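Hypothetical protein (Bacteroides uniformis, PDB 4QE0) is of unknown function; it belongs to the DUF5043 family and pairs with a second copy of itself in the assembly. Local coordinates at residues I87-F92 with V138-I142; L105-L110 with E120-F125. All blocks are in the same frame, centred on the assembly; numbering follows the deposited sequence. Where two conformers were deposited one is given.

Contact 1: residues I87-F92 with V138-I142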
loop_
_atom_site.group_PDB
_atom_site.type_symbol
_atom_site.label_atom_id
_atom_site.label_comp_id
_atom_site.label_asym_id
_atom_site.label_seq_id
_atom_site.Cartn_x
_atom_site.Cartn_y
_atom_site.Cartn_z
ATOM N N ILE A 87 2.477 -1.872 1.601
ATOM C CA ILE A 87 1.235 -2.394 2.170
ATOM C C ILE A 87 1.410 -2.719 3.646
ATOM O O ILE A 87 0.579 -2.342 4.491
ATOM C CB ILE A 87 0.761 -3.647 1.401
ATOM C CG1 ILE A 87 0.205 -3.206 0.043
ATOM C CG2 ILE A 87 -0.260 -4.427 2.228
ATOM C CD1 ILE A 87 0.035 -4.313 -0.960
ATOM N N VAL A 88 2.515 -3.362 3.974
ATOM C CA VAL A 88 2.799 -3.669 5.374
ATOM C C VAL A 88 2.963 -2.398 6.196
ATOM O O VAL A 88 2.346 -2.238 7.255
ATOM C CB VAL A 88 4.028 -4.566 5.501
ATOM C CG1 VAL A 88 4.463 -4.697 6.964
ATOM C CG2 VAL A 88 3.711 -5.919 4.900
ATOM N N ASP A 89 3.783 -1.499 5.712
ATOM C CA ASP A 89 4.118 -0.289 6.470
ATOM C C ASP A 89 2.861 0.561 6.716
ATOM O O ASP A 89 2.581 0.969 7.845
ATOM C CB ASP A 89 5.149 0.509 5.702
ATOM C CG ASP A 89 5.746 1.642 6.526
ATOM O OD1 ASP A 89 4.993 2.457 7.061
ATOM O OD2 ASP A 89 6.974 1.684 6.675
ATOM N N GLN A 90 2.072 0.749 5.673
ATOM C CA GLN A 90 0.918 1.677 5.691
ATOM C C GLN A 90 -0.224 1.178 6.566
ATOM O O GLN A 90 -1.053 1.953 7.014
ATOM C CB GLN A 90 0.423 1.922 4.252
ATOM C CG GLN A 90 -0.557 3.080 4.026
ATOM C CD GLN A 90 -1.986 2.709 4.351
ATOM O OE1 GLN A 90 -2.363 1.530 4.287
ATOM N NE2 GLN A 90 -2.793 3.706 4.720
ATOM N N ALA A 91 -0.265 -0.124 6.836
ATOM C CA ALA A 91 -1.306 -0.707 7.712
ATOM C C ALA A 91 -1.203 -0.262 9.165
ATOM O O ALA A 91 -2.169 -0.369 9.914
ATOM C CB ALA A 91 -1.281 -2.227 7.622
ATOM N N PHE A 92 -0.011 0.173 9.575
ATOM C CA PHE A 92 0.236 0.639 10.933
ATOM C C PHE A 92 0.149 2.160 11.020
ATOM O O PHE A 92 0.716 2.862 10.179
ATOM C CB PHE A 92 1.631 0.216 11.381
ATOM C CG PHE A 92 1.797 -1.269 11.540
ATOM C CD1 PHE A 92 2.112 -2.065 10.450
ATOM C CD2 PHE A 92 1.695 -1.867 12.783
ATOM C CE1 PHE A 92 2.266 -3.438 10.588
ATOM C CE2 PHE A 92 1.851 -3.243 12.924
ATOM C CZ PHE A 92 2.126 -4.022 11.825
ATOM N N VAL A 138 -5.464 -4.986 11.691
ATOM C CA VAL A 138 -4.239 -4.593 10.988
ATOM C C VAL A 138 -3.665 -5.748 10.148
ATOM O O VAL A 138 -3.368 -5.584 8.960
ATOM C CB VAL A 138 -3.166 -4.066 11.964
ATOM C CG1 VAL A 138 -1.853 -3.780 11.254
ATOM C CG2 VAL A 138 -3.662 -2.792 12.634
ATOM N N TYR A 139 -3.510 -6.909 10.776
ATOM C CA TYR A 139 -3.038 -8.098 10.086
ATOM C C TYR A 139 -3.978 -8.508 8.965
ATOM O O TYR A 139 -3.548 -8.855 7.862
ATOM C CB TYR A 139 -2.820 -9.254 11.076
ATOM C CG TYR A 139 -1.735 -8.960 12.076
ATOM C CD1 TYR A 139 -0.423 -8.777 11.655
ATOM C CD2 TYR A 139 -2.004 -8.840 13.432
ATOM C CE1 TYR A 139 0.577 -8.468 12.558
ATOM C CE2 TYR A 139 -1.004 -8.554 14.343
ATOM C CZ TYR A 139 0.284 -8.378 13.908
ATOM O OH TYR A 139 1.295 -8.073 14.785
ATOM N N ARG A 140 -5.265 -8.475 9.235
ATOM C CA ARG A 140 -6.243 -8.787 8.200
ATOM C C ARG A 140 -6.095 -7.864 6.991
ATOM O O ARG A 140 -6.157 -8.327 5.864
ATOM C CB ARG A 140 -7.669 -8.706 8.770
ATOM C CG ARG A 140 -8.777 -8.862 7.731
ATOM C CD ARG A 140 -8.782 -10.246 7.131
ATOM N NE ARG A 140 -9.965 -10.437 6.296
ATOM C CZ ARG A 140 -10.214 -11.533 5.589
ATOM N NH1 ARG A 140 -9.346 -12.541 5.546
ATOM N NH2 ARG A 140 -11.333 -11.609 4.899
ATOM N N GLU A 141 -5.945 -6.561 7.225
ATOM C CA GLU A 141 -5.805 -5.586 6.140
ATOM C C GLU A 141 -4.573 -5.889 5.284
ATOM O O GLU A 141 -4.630 -5.842 4.047
ATOM C CB GLU A 141 -5.699 -4.151 6.671
ATOM C CG GLU A 141 -5.375 -3.122 5.578
ATOM C CD GLU A 141 -5.177 -1.701 6.094
ATOM O OE1 GLU A 141 -5.706 -1.367 7.171
ATOM O OE2 GLU A 141 -4.499 -0.903 5.412
ATOM N N ILE A 142 -3.474 -6.227 5.939
ATOM C CA ILE A 142 -2.266 -6.611 5.223
ATOM C C ILE A 142 -2.519 -7.844 4.368
ATOM O O ILE A 142 -2.167 -7.867 3.188
ATOM C CB ILE A 142 -1.103 -6.848 6.192
ATOM C CG1 ILE A 142 -0.726 -5.541 6.877
ATOM C CG2 ILE A 142 0.089 -7.430 5.456
ATOM C CD1 ILE A 142 0.207 -5.730 8.052
HETATM O O HOH W 1 -4.725 -1.121 9.417
#
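With CG1 set beside its own backbone N (chi1 -66°) and the chain extended beyond it, I142 reaches across to A91 and F92, while its CG2, anti to the N, is left to meet V88. CG1 lies against CB of A91 at 3.4 Å, tighter than usual for two carbons, and CD1 carries on to CE1 of F92, 4.0 Å away. CG2 of I142 meets CG2 of V88 at 4.0 Å. V138 directs CG1 anti to its N (chi1 175°), which sets that methyl over the centre of one face of the F92 ring, a CH-pi contact of 4.0 Å from carbon to centroid and 9° off the ring normal. Alanine suits position 91 because its single methyl lets the two segments come close; beta-branched V138 and I142, whose chi1 is restricted on a helix, pack their branches around it. Cutting I142 back to an alanine would probably leave a gap beside A91, take one packing partner from CE1 of F92 and remove the methyl contact from V88 CG2. To one side, a water sits 2.7 Å from A91 O and close to E141 OE1, linking segment 87-92 to helix 136-143. Direct cohesion between the segments is thus apolar, depending on shape and burial, with the water as a polar link beside it.

Contact 2: residues L105-L110 with E120-F125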
loop_
_atom_site.group_PDB
_atom_site.type_symbol
_atom_site.label_atom_id
_atom_site.label_comp_id
_atom_site.label_asym_id
_atom_site.label_seq_id
_atom_site.Cartn_x
_atom_site.Cartn_y
_atom_site.Cartn_z
ATOM N N LEU A 105 8.546 -7.475 12.404
ATOM C CA LEU A 105 7.515 -8.467 12.161
ATOM C C LEU A 105 8.007 -9.386 11.042
ATOM O O LEU A 105 8.645 -8.903 10.121
ATOM C CB LEU A 105 6.248 -7.734 11.673
ATOM C CG LEU A 105 5.033 -8.524 11.204
ATOM C CD1 LEU A 105 4.494 -9.346 12.343
ATOM C CD2 LEU A 105 3.945 -7.602 10.668
HETATM N N MSE A 106 7.690 -10.680 11.085
HETATM C CA MSE A 106 7.893 -11.543 9.930
HETATM C C MSE A 106 6.599 -11.694 9.191
HETATM O O MSE A 106 5.572 -12.013 9.777
HETATM C CB MSE A 106 8.424 -12.936 10.282
HETATM C CG MSE A 106 8.681 -13.672 8.973
HETATM SE SE MSE A 106 9.992 -15.087 9.243
HETATM C CE MSE A 106 8.749 -16.615 9.411
ATOM N N ILE A 107 6.636 -11.429 7.891
ATOM C CA ILE A 107 5.496 -11.613 7.006
ATOM C C ILE A 107 5.877 -12.666 5.996
ATOM O O ILE A 107 6.988 -12.640 5.455
ATOM C CB ILE A 107 5.102 -10.308 6.239
ATOM C CG1 ILE A 107 4.949 -9.129 7.200
ATOM C CG2 ILE A 107 3.813 -10.498 5.446
ATOM C CD1 ILE A 107 6.196 -8.289 7.335
ATOM N N THR A 108 4.942 -13.572 5.700
ATOM C CA THR A 108 5.153 -14.596 4.691
ATOM C C THR A 108 4.013 -14.575 3.672
ATOM O O THR A 108 2.840 -14.625 4.053
ATOM C CB THR A 108 5.279 -15.993 5.352
ATOM O OG1 THR A 108 6.396 -16.016 6.283
ATOM C CG2 THR A 108 5.486 -17.061 4.335
HETATM N N MSE A 109 4.377 -14.481 2.404
HETATM C CA MSE A 109 3.441 -14.615 1.280
HETATM C C MSE A 109 3.734 -15.940 0.638
HETATM O O MSE A 109 4.908 -16.266 0.355
HETATM C CB MSE A 109 3.651 -13.526 0.225
HETATM C CG MSE A 109 3.218 -12.167 0.694
HETATM SE SE MSE A 109 3.477 -10.854 -0.813
HETATM C CE MSE A 109 5.416 -10.828 -1.041
ATOM N N LEU A 110 2.686 -16.733 0.422
ATOM C CA LEU A 110 2.812 -17.996 -0.300
ATOM C C LEU A 110 2.168 -17.825 -1.661
ATOM O O LEU A 110 0.964 -17.543 -1.765
ATOM C CB LEU A 110 2.174 -19.131 0.466
ATOM C CG LEU A 110 2.669 -19.294 1.916
ATOM C CD1 LEU A 110 2.102 -20.546 2.552
ATOM C CD2 LEU A 110 4.189 -19.318 1.957
ATOM N N GLU A 120 -1.823 -17.219 0.084
ATOM C CA GLU A 120 -1.956 -17.124 1.542
ATOM C C GLU A 120 -0.900 -16.166 2.100
ATOM O O GLU A 120 0.158 -15.979 1.488
ATOM C CB GLU A 120 -1.729 -18.493 2.216
ATOM C CG GLU A 120 -2.682 -19.579 1.768
ATOM C CD GLU A 120 -2.529 -20.903 2.519
ATOM O OE1 GLU A 120 -1.669 -21.054 3.437
ATOM O OE2 GLU A 120 -3.313 -21.822 2.175
ATOM N N VAL A 121 -1.210 -15.610 3.263
ATOM C CA VAL A 121 -0.315 -14.744 4.018
ATOM C C VAL A 121 -0.349 -15.216 5.458
ATOM O O VAL A 121 -1.414 -15.566 5.980
ATOM C CB VAL A 121 -0.745 -13.262 3.946
ATOM C CG1 VAL A 121 0.202 -12.394 4.752
ATOM C CG2 VAL A 121 -0.789 -12.774 2.498
ATOM N N ASN A 122 0.796 -15.226 6.112
ATOM C CA ASN A 122 0.825 -15.447 7.543
ATOM C C ASN A 122 1.888 -14.591 8.192
ATOM O O ASN A 122 2.726 -13.996 7.495
ATOM C CB ASN A 122 0.943 -16.929 7.895
ATOM C CG ASN A 122 2.236 -17.558 7.431
ATOM O OD1 ASN A 122 3.296 -17.210 7.906
ATOM N ND2 ASN A 122 2.136 -18.535 6.543
ATOM N N PHE A 123 1.795 -14.472 9.504
ATOM C CA PHE A 123 2.616 -13.557 10.292
ATOM C C PHE A 123 3.311 -14.324 11.431
ATOM O O PHE A 123 2.737 -15.260 12.010
ATOM C CB PHE A 123 1.746 -12.446 10.862
ATOM C CG PHE A 123 0.979 -11.683 9.829
ATOM C CD1 PHE A 123 1.604 -10.691 9.090
ATOM C CD2 PHE A 123 -0.344 -11.992 9.535
ATOM C CE1 PHE A 123 0.907 -10.006 8.099
ATOM C CE2 PHE A 123 -1.040 -11.296 8.547
ATOM C CZ PHE A 123 -0.411 -10.293 7.839
ATOM N N ASN A 124 4.536 -13.911 11.765
ATOM C CA ASN A 124 5.249 -14.470 12.908
ATOM C C ASN A 124 5.838 -13.345 13.740
ATOM O O ASN A 124 6.332 -12.347 13.209
ATOM C CB ASN A 124 6.392 -15.415 12.501
ATOM C CG ASN A 124 5.913 -16.695 11.860
ATOM O OD1 ASN A 124 6.052 -16.869 10.668
ATOM N ND2 ASN A 124 5.353 -17.595 12.646
ATOM N N PHE A 125 5.759 -13.512 15.057
ATOM C CA PHE A 125 6.384 -12.611 16.005
ATOM C C PHE A 125 6.381 -13.326 17.365
ATOM O O PHE A 125 5.931 -14.461 17.454
ATOM C CB PHE A 125 5.608 -11.289 16.112
ATOM C CG PHE A 125 4.121 -11.468 16.270
ATOM C CD1 PHE A 125 3.550 -11.644 17.532
ATOM C CD2 PHE A 125 3.286 -11.436 15.152
ATOM C CE1 PHE A 125 2.189 -11.820 17.667
ATOM C CE2 PHE A 125 1.921 -11.580 15.284
ATOM C CZ PHE A 125 1.371 -11.770 16.538
HETATM O O HOH W 2 5.449 -15.116 8.558
#
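T108 and N122 lie side by side and point the same way, and with N124 they form a polar group on one face of this antiparallel pair; the selenomethionine M106 runs alongside N124 as its apolar neighbour. A water gathers the polar group: T108 OG1 is 2.6 Å from that water, which also lies 2.8 Å from N124 OD1 and 3.1 Å from N122 OD1. N122 places its amide between its own N and carbonyl carbon (chi1 64°), a turn that brings OD1 within 3.5 Å of T108 CB. Small polar threonine and asparagine suit a buried face that encloses a water, since their oxygens can line it. The other face is apolar: I107 crosses F123 obliquely, CG2 meeting ring atom CE1 at 4.0 Å, while the same methyl runs alongside V121. L105 CD1 packs 3.7 Å from F125 CD2. The backbones are joined by paired hydrogen bonds at M106-N124 and T108-N122, and by a nearly straight one from L110 N to E120 O (2.8 Å, 177° at the hydrogen); the return bond is weak. This beta hairpin is central to the sheet, with strand 164-169 flanking 106-111 and strand 41-45 flanking 118-126, where N124 ND2 bonds to V42 O. Helix 136-143 lies on the apolar face, with I142 against F123 and Y139 against L105.

Contacts 1 and 2 have centres about 12 Å apart and form successive layers: the hairpin of contact 2 in the six-stranded antiparallel sheet, helix 136-143 packed on it, and segment 87-92, on helix 78-90, beyond. Helix 136-143 is the shared element, since Y139 and I142 touch L105, F123 and F125; Y139 O comes within 3.5 Å of F123 CZ. Along the chain the order is 87-92, 105-110, 120-125, 138-142, so both hairpin strands fall between the two partners of contact 1, and strand 118-126 leads on to helix 136-143. Together the two contacts stack both helices onto one side of the antiparallel sheet, an alpha+beta architecture whose function remains unknown.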